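Local coordinates for protein glutathione S-transferase delta (Bombyx mori, PDB 3VK9) that probably catalyses the conjugation of glutathione to electrophilic compounds, working as a homodimeric delta-class transferase, at residues A[13-18]-A[161-166]; A[31-34]-A[38-41]; A[47-50]-A[55-58]. All coordinates share one frame; numbering follows the deposited sequence.

The three contacts illustrate how the chemistry of a contact follows its place in a fold. Interaction 1 is the core one: two helices from different domains meet near the centre of the chain, and every touching residue is buried. Interactions 2 and 3 lie within the N-terminal domain, on the same side of the chain's centre, their centres about 11 Å apart, and both reach its sheet. Interaction 2 is a surface contact held by backbone groups, a carboxylate and a water; interaction 3, partly buried, combines an amide-hydroxyl bond with leucine-valine packing. Interactions 1 and 3 touch directly, where Pro55 packs against Pro13, Cys14 and Val17.

Interaction 1 of 3, residues A[13-18]-A[161-166]; sequences PCRAVL and LIASVS
The interface between the thioredoxin-like N-terminal domain and the helical C-terminal domain is bridged here by Ala16 and Arg15 of helix 12-24, which meet Ala163 and Ser166 of helix 156-167. The short segments approach to 8.1 Å between axes, with their directions at 140°, a spacing that small residues allow. The methyl of Ala163 points at the opposing helix, its CB 3.8 Å from Ala16 N and 4.1 Å from Arg15 CB, while Ala16 CB lies 4.3 Å from Ala163 CB. Arg15 reaches along the flank of this alanine contact, and a bend at chi3 (-93°) turns its guanidinium toward the second helix. There NH1 bonds to Ala163 O at 3.1 Å, in the carbonyl plane and on a lone pair, although the oxygen sits tilted from the guanidinium plane. A weak bond joins Arg15 NH1 to Ser166 OG at 3.3 Å, at the guanidinium edge. Ser166 OG in turn donates to Ile162 O, 2.9 Å away. Asn199 of helix 195-213 joins the buried polar cluster by bonding both Arg15 NH1 and Ser166 OG. Close alanine contact flanked by a buried arginine thus joins the two domains of the glutathione transferase fold.

Interaction 2 of 3, residues A[31-34]-A[38-41]; sequences KLVD and GEQL
Asp34 N donates to Glu39 OE1 at 2.6 Å, the shortest direct hydrogen bond between the two segments and a nearly straight one, at 176°. It closes the chain reversal after strand 29-32 of the thioredoxin-like domain, where the backbone leaves the sheet edge on its way to helix 43-48. The carboxylate is met on its anti side, with the donor 34° out of its plane. Glu39 can reach so far back because CG stands opposite its own backbone N (chi1 170°) and the rest of the chain is extended, which lays the side chain alongside Val33 and Asp34. Its OE1 comes within 3.8 Å of Val33 CB.

The same residue also binds through its backbone: Glu39 N donates to Asp34 O at 3.0 Å. Both the N-H and the C=O of Asp34 are therefore taken up by one residue, a reciprocal grip that fixes the two limbs of the turn. Gly38, in a left-handed backbone conformation, leads into the short 3-10 turn of 39-41, where Leu41 N bonds to Gly38 O. Asp34 OD2 is hydrogen-bonded to His37 ND1 within the turn. The two carboxylates do not touch, Asp34 OD1 lying 5.3 Å from Glu39 OE1, and the histidine pairing may ease the closeness of their like charges.

With an alanine in place of Glu39 the carboxylate is gone, and Asp34 N would probably be left without its acceptor and the turn held by the remaining backbone bond. The second carboxylate oxygen extends the link toward the strand through a water, which donates to Glu39 OE2 at 2.6 Å and to Leu32 O at 3.2 Å.

Interaction 3 of 3, residues A[47-50]-A[55-58]; sequences KLNP and PTLV
Asn49 and Thr56 bring the two backbones to within 7.0 Å of each other, CA to CA, where the chain leaves the end of helix 43-48 and returns to strand 56-59. No backbone hydrogen bond spans this gap, and side chains close it instead. At Asn49 the backbone is already extended, whereas Pro55, preceded by a cis peptide bond, leads into the strand; a cis-proline at this point is a hallmark of the thioredoxin fold.

The polar link is a single bond: Asn49 ND2 donates to Thr56 OG1 at 3.0 Å, at an N-H...O angle of 161°, and the hydroxyl lies close to the amide plane. The two side chains cross at a slant, with Asn49 CB 3.6 Å from Thr56 OG1 and 4.0 Å from Thr56 CG2. Asn49 CG points directly away from its backbone N about chi1 (-180°), which carries the amide across to the threonine. Thr56 OG1 is gripped a second time, by the hydroxyl of Tyr45. The amide of Asn49 is held at both ends: OD1 takes the N-H of Gln51, as in an Asx turn, and ND2 also meets Thr53 OG1. Gripped in this way, the amide has little freedom to flip.

Beside this polar pair the contact turns apolar. One branch of Leu48, CD1, packs on Val58 CG2 at 4.3 Å, while the backbone oxygen Leu48 O is hydrogen-bonded to Ser63 OG.

Helix 43-48 is thus fastened to one face of the sheet, where Leu48 and Val58 both touch Tyr6 of strand 4-7. Leu57 and Pro55 instead meet helix 67-78, Pro55 also packs on helix 12-24, and Pro50 touches Leu138 of the second subunit.

Interaction 1 of 3, residues A[13-18]-A[161-166]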
loop_
_atom_site.group_PDB
_atom_site.type_symbol
_atom_site.label_atom_id
_atom_site.label_comp_id
_atom_site.label_asym_id
_atom_site.label_seq_id
_atom_site.Cartn_x
_atom_site.Cartn_y
_atom_site.Cartn_z
ATOM N N PRO A 13 -7.053 8.301 6.331
ATOM C CA PRO A 13 -7.126 6.858 6.602
ATOM C C PRO A 13 -8.110 6.525 7.710
ATOM O O PRO A 13 -8.722 5.467 7.658
ATOM C CB PRO A 13 -5.683 6.492 6.997
ATOM C CG PRO A 13 -4.943 7.785 7.096
ATOM C CD PRO A 13 -5.662 8.761 6.231
ATOM N N CYS A 14 -8.281 7.416 8.688
ATOM C CA CYS A 14 -9.277 7.187 9.727
ATOM C C CYS A 14 -10.682 7.199 9.147
ATOM O O CYS A 14 -11.500 6.380 9.515
ATOM C CB CYS A 14 -9.172 8.240 10.832
ATOM S SG CYS A 14 -7.725 7.992 11.888
ATOM N N ARG A 15 -10.955 8.159 8.267
ATOM C CA ARG A 15 -12.254 8.260 7.617
ATOM C C ARG A 15 -12.564 7.033 6.746
ATOM O O ARG A 15 -13.721 6.665 6.572
ATOM C CB ARG A 15 -12.351 9.572 6.814
ATOM C CG ARG A 15 -12.396 10.818 7.730
ATOM C CD ARG A 15 -12.558 12.135 6.967
ATOM N NE ARG A 15 -11.273 12.761 6.675
ATOM C CZ ARG A 15 -10.770 12.912 5.459
ATOM N NH1 ARG A 15 -11.447 12.486 4.388
ATOM N NH2 ARG A 15 -9.595 13.511 5.307
ATOM N N ALA A 16 -11.535 6.420 6.175
ATOM C CA ALA A 16 -11.725 5.187 5.412
ATOM C C ALA A 16 -12.347 4.124 6.313
ATOM O O ALA A 16 -13.291 3.416 5.929
ATOM C CB ALA A 16 -10.404 4.694 4.846
ATOM N N VAL A 17 -11.833 4.035 7.532
ATOM C CA VAL A 17 -12.353 3.065 8.479
ATOM C C VAL A 17 -13.746 3.449 8.993
ATOM O O VAL A 17 -14.607 2.588 9.145
ATOM C CB VAL A 17 -11.362 2.846 9.649
ATOM C CG1 VAL A 17 -11.924 1.863 10.627
ATOM C CG2 VAL A 17 -10.006 2.382 9.104
ATOM N N LEU A 18 -13.968 4.727 9.281
ATOM C CA LEU A 18 -15.299 5.155 9.713
ATOM C C LEU A 18 -16.331 4.816 8.633
ATOM O O LEU A 18 -17.387 4.290 8.926
ATOM C CB LEU A 18 -15.313 6.647 10.071
ATOM C CG LEU A 18 -14.426 6.935 11.287
ATOM C CD1 LEU A 18 -14.170 8.437 11.483
ATOM C CD2 LEU A 18 -15.041 6.302 12.528
ATOM N N LEU A 161 -10.487 5.262 -1.231
ATOM C CA LEU A 161 -10.135 6.258 -2.241
ATOM C C LEU A 161 -10.896 7.565 -2.062
ATOM O O LEU A 161 -10.355 8.645 -2.317
ATOM C CB LEU A 161 -10.320 5.719 -3.670
ATOM C CG LEU A 161 -9.094 5.006 -4.272
ATOM C CD1 LEU A 161 -9.450 4.187 -5.528
ATOM C CD2 LEU A 161 -7.930 5.971 -4.563
ATOM N N ILE A 162 -12.151 7.485 -1.630
ATOM C CA ILE A 162 -12.891 8.716 -1.486
ATOM C C ILE A 162 -12.402 9.491 -0.277
ATOM O O ILE A 162 -12.340 10.707 -0.317
ATOM C CB ILE A 162 -14.439 8.550 -1.527
ATOM C CG1 ILE A 162 -15.078 9.909 -1.859
ATOM C CG2 ILE A 162 -14.972 8.018 -0.216
ATOM C CD1 ILE A 162 -16.475 9.829 -2.409
ATOM N N ALA A 163 -11.988 8.789 0.781
ATOM C CA ALA A 163 -11.414 9.478 1.929
ATOM C C ALA A 163 -10.163 10.252 1.509
ATOM O O ALA A 163 -9.946 11.390 1.946
ATOM C CB ALA A 163 -11.095 8.507 3.060
ATOM N N SER A 164 -9.348 9.640 0.654
ATOM C CA SER A 164 -8.178 10.333 0.090
ATOM C C SER A 164 -8.574 11.491 -0.840
ATOM O O SER A 164 -8.234 12.649 -0.579
ATOM C CB SER A 164 -7.289 9.344 -0.661
ATOM O OG SER A 164 -6.818 8.344 0.217
ATOM N N VAL A 165 -9.297 11.172 -1.912
ATOM C CA VAL A 165 -9.719 12.175 -2.905
ATOM C C VAL A 165 -10.445 13.377 -2.308
ATOM O O VAL A 165 -10.171 14.523 -2.682
ATOM C CB VAL A 165 -10.610 11.582 -4.028
ATOM C CG1 VAL A 165 -11.114 12.700 -4.938
ATOM C CG2 VAL A 165 -9.850 10.519 -4.845
ATOM N N SER A 166 -11.366 13.128 -1.380
ATOM C CA SER A 166 -12.046 14.241 -0.715
ATOM C C SER A 166 -11.060 15.199 -0.016
ATOM O O SER A 166 -11.233 16.419 -0.062
ATOM C CB SER A 166 -13.148 13.740 0.244
ATOM O OG SER A 166 -12.622 13.050 1.378
#

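Interaction 2 of 3, residues A[31-34]-A[38-41]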
loop_
_atom_site.group_PDB
_atom_site.type_symbol
_atom_site.label_atom_id
_atom_site.label_comp_id
_atom_site.label_asym_id
_atom_site.label_seq_id
_atom_site.Cartn_x
_atom_site.Cartn_y
_atom_site.Cartn_z
ATOM N N LYS A 31 -12.090 6.022 19.978
ATOM C CA LYS A 31 -11.234 6.648 20.975
ATOM C C LYS A 31 -10.396 7.745 20.339
ATOM O O LYS A 31 -9.399 7.475 19.666
ATOM C CB LYS A 31 -10.338 5.604 21.625
ATOM C CG LYS A 31 -11.140 4.525 22.341
ATOM C CD LYS A 31 -10.222 3.580 23.104
ATOM C CE LYS A 31 -9.815 4.187 24.449
ATOM N NZ LYS A 31 -8.781 3.369 25.168
ATOM N N LEU A 32 -10.809 8.985 20.567
ATOM C CA LEU A 32 -10.153 10.132 19.965
ATOM C C LEU A 32 -8.724 10.204 20.472
ATOM O O LEU A 32 -8.505 10.099 21.665
ATOM C CB LEU A 32 -10.904 11.392 20.364
ATOM C CG LEU A 32 -10.520 12.649 19.596
ATOM C CD1 LEU A 32 -10.862 12.435 18.138
ATOM C CD2 LEU A 32 -11.275 13.850 20.165
ATOM N N VAL A 33 -7.741 10.339 19.584
ATOM C CA VAL A 33 -6.386 10.585 20.069
ATOM C C VAL A 33 -5.908 12.027 19.860
ATOM O O VAL A 33 -6.133 12.635 18.813
ATOM C CB VAL A 33 -5.302 9.554 19.612
ATOM C CG1 VAL A 33 -5.910 8.319 18.993
ATOM C CG2 VAL A 33 -4.265 10.204 18.723
ATOM N N ASP A 34 -5.264 12.563 20.894
ATOM C CA ASP A 34 -4.758 13.928 20.877
ATOM C C ASP A 34 -3.435 14.007 20.100
ATOM O O ASP A 34 -2.366 14.188 20.690
ATOM C CB ASP A 34 -4.578 14.413 22.321
ATOM C CG ASP A 34 -4.329 15.905 22.411
ATOM O OD1 ASP A 34 -4.143 16.400 23.541
ATOM O OD2 ASP A 34 -4.309 16.571 21.352
ATOM N N GLY A 38 0.657 15.213 20.736
ATOM C CA GLY A 38 1.589 14.102 20.789
ATOM C C GLY A 38 1.226 12.957 21.717
ATOM O O GLY A 38 2.111 12.255 22.208
ATOM N N GLU A 39 -0.066 12.757 21.956
ATOM C CA GLU A 39 -0.515 11.623 22.756
ATOM C C GLU A 39 -0.020 10.307 22.129
ATOM O O GLU A 39 0.281 9.353 22.836
ATOM C CB GLU A 39 -2.048 11.617 22.906
ATOM C CG GLU A 39 -2.590 10.330 23.537
ATOM C CD GLU A 39 -4.113 10.201 23.500
ATOM O OE1 GLU A 39 -4.802 11.153 23.074
ATOM O OE2 GLU A 39 -4.623 9.126 23.894
ATOM N N GLN A 40 0.080 10.278 20.801
ATOM C CA GLN A 40 0.495 9.066 20.092
ATOM C C GLN A 40 1.958 8.704 20.347
ATOM O O GLN A 40 2.397 7.612 19.979
ATOM C CB GLN A 40 0.289 9.211 18.577
ATOM C CG GLN A 40 1.308 10.132 17.888
ATOM C CD GLN A 40 0.975 11.632 18.021
ATOM O OE1 GLN A 40 0.135 12.036 18.833
ATOM N NE2 GLN A 40 1.637 12.455 17.207
ATOM N N LEU A 41 2.714 9.619 20.950
ATOM C CA LEU A 41 4.140 9.393 21.146
ATOM C C LEU A 41 4.439 8.842 22.533
ATOM O O LEU A 41 5.566 8.463 22.812
ATOM C CB LEU A 41 4.958 10.667 20.897
ATOM C CG LEU A 41 4.833 11.388 19.547
ATOM C CD1 LEU A 41 5.582 12.721 19.590
ATOM C CD2 LEU A 41 5.339 10.519 18.399
HETATM O O HOH W 1 -6.900 7.947 23.367
#

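Interaction 3 of 3, residues A[47-50]-A[55-58]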
loop_
_atom_site.group_PDB
_atom_site.type_symbol
_atom_site.label_atom_id
_atom_site.label_comp_id
_atom_site.label_asym_id
_atom_site.label_seq_id
_atom_site.Cartn_x
_atom_site.Cartn_y
_atom_site.Cartn_z
ATOM N N LYS A 47 2.964 1.185 22.809
ATOM C CA LYS A 47 2.627 -0.204 23.109
ATOM C C LYS A 47 1.635 -0.771 22.087
ATOM O O LYS A 47 1.802 -1.885 21.599
ATOM C CB LYS A 47 2.030 -0.329 24.516
ATOM C CG LYS A 47 1.637 -1.761 24.877
ATOM C CD LYS A 47 1.226 -1.866 26.325
ATOM C CE LYS A 47 0.850 -3.306 26.677
ATOM N NZ LYS A 47 -0.379 -3.770 25.955
ATOM N N LEU A 48 0.601 0.009 21.776
ATOM C CA LEU A 48 -0.437 -0.422 20.852
ATOM C C LEU A 48 0.046 -0.309 19.408
ATOM O O LEU A 48 -0.235 -1.163 18.569
ATOM C CB LEU A 48 -1.705 0.422 21.066
ATOM C CG LEU A 48 -2.316 0.322 22.474
ATOM C CD1 LEU A 48 -3.594 1.158 22.575
ATOM C CD2 LEU A 48 -2.581 -1.131 22.822
ATOM N N ASN A 49 0.793 0.750 19.131
ATOM C CA ASN A 49 1.225 1.050 17.784
ATOM C C ASN A 49 2.569 1.768 17.814
ATOM O O ASN A 49 2.617 2.982 18.001
ATOM C CB ASN A 49 0.186 1.931 17.075
ATOM C CG ASN A 49 0.591 2.265 15.657
ATOM O OD1 ASN A 49 1.704 1.950 15.235
ATOM N ND2 ASN A 49 -0.310 2.893 14.908
ATOM N N PRO A 50 3.663 1.014 17.636
ATOM C CA PRO A 50 5.005 1.602 17.662
ATOM C C PRO A 50 5.247 2.593 16.520
ATOM O O PRO A 50 6.190 3.371 16.574
ATOM C CB PRO A 50 5.923 0.377 17.537
ATOM C CG PRO A 50 5.047 -0.719 16.980
ATOM C CD PRO A 50 3.694 -0.456 17.527
ATOM N N PRO A 55 -5.295 5.476 11.862
ATOM C CA PRO A 55 -6.029 4.863 12.972
ATOM C C PRO A 55 -5.294 3.665 13.554
ATOM O O PRO A 55 -4.437 3.080 12.887
ATOM C CB PRO A 55 -7.299 4.367 12.289
ATOM C CG PRO A 55 -6.821 3.955 10.928
ATOM C CD PRO A 55 -5.789 5.004 10.556
ATOM N N THR A 56 -5.641 3.280 14.778
ATOM C CA THR A 56 -5.206 1.988 15.291
ATOM C C THR A 56 -6.434 1.226 15.793
ATOM O O THR A 56 -7.160 1.695 16.681
ATOM C CB THR A 56 -4.157 2.120 16.435
ATOM O OG1 THR A 56 -3.075 2.961 16.013
ATOM C CG2 THR A 56 -3.611 0.761 16.842
ATOM N N LEU A 57 -6.654 0.056 15.210
ATOM C CA LEU A 57 -7.764 -0.813 15.568
ATOM C C LEU A 57 -7.254 -1.800 16.631
ATOM O O LEU A 57 -6.228 -2.434 16.426
ATOM C CB LEU A 57 -8.204 -1.564 14.305
ATOM C CG LEU A 57 -9.466 -2.446 14.271
ATOM C CD1 LEU A 57 -9.252 -3.824 14.869
ATOM C CD2 LEU A 57 -10.635 -1.728 14.906
ATOM N N VAL A 58 -7.937 -1.916 17.768
ATOM C CA VAL A 58 -7.509 -2.881 18.788
ATOM C C VAL A 58 -8.625 -3.861 19.099
ATOM O O VAL A 58 -9.678 -3.494 19.635
ATOM C CB VAL A 58 -7.025 -2.210 20.086
ATOM C CG1 VAL A 58 -6.548 -3.266 21.087
ATOM C CG2 VAL A 58 -5.910 -1.231 19.776
#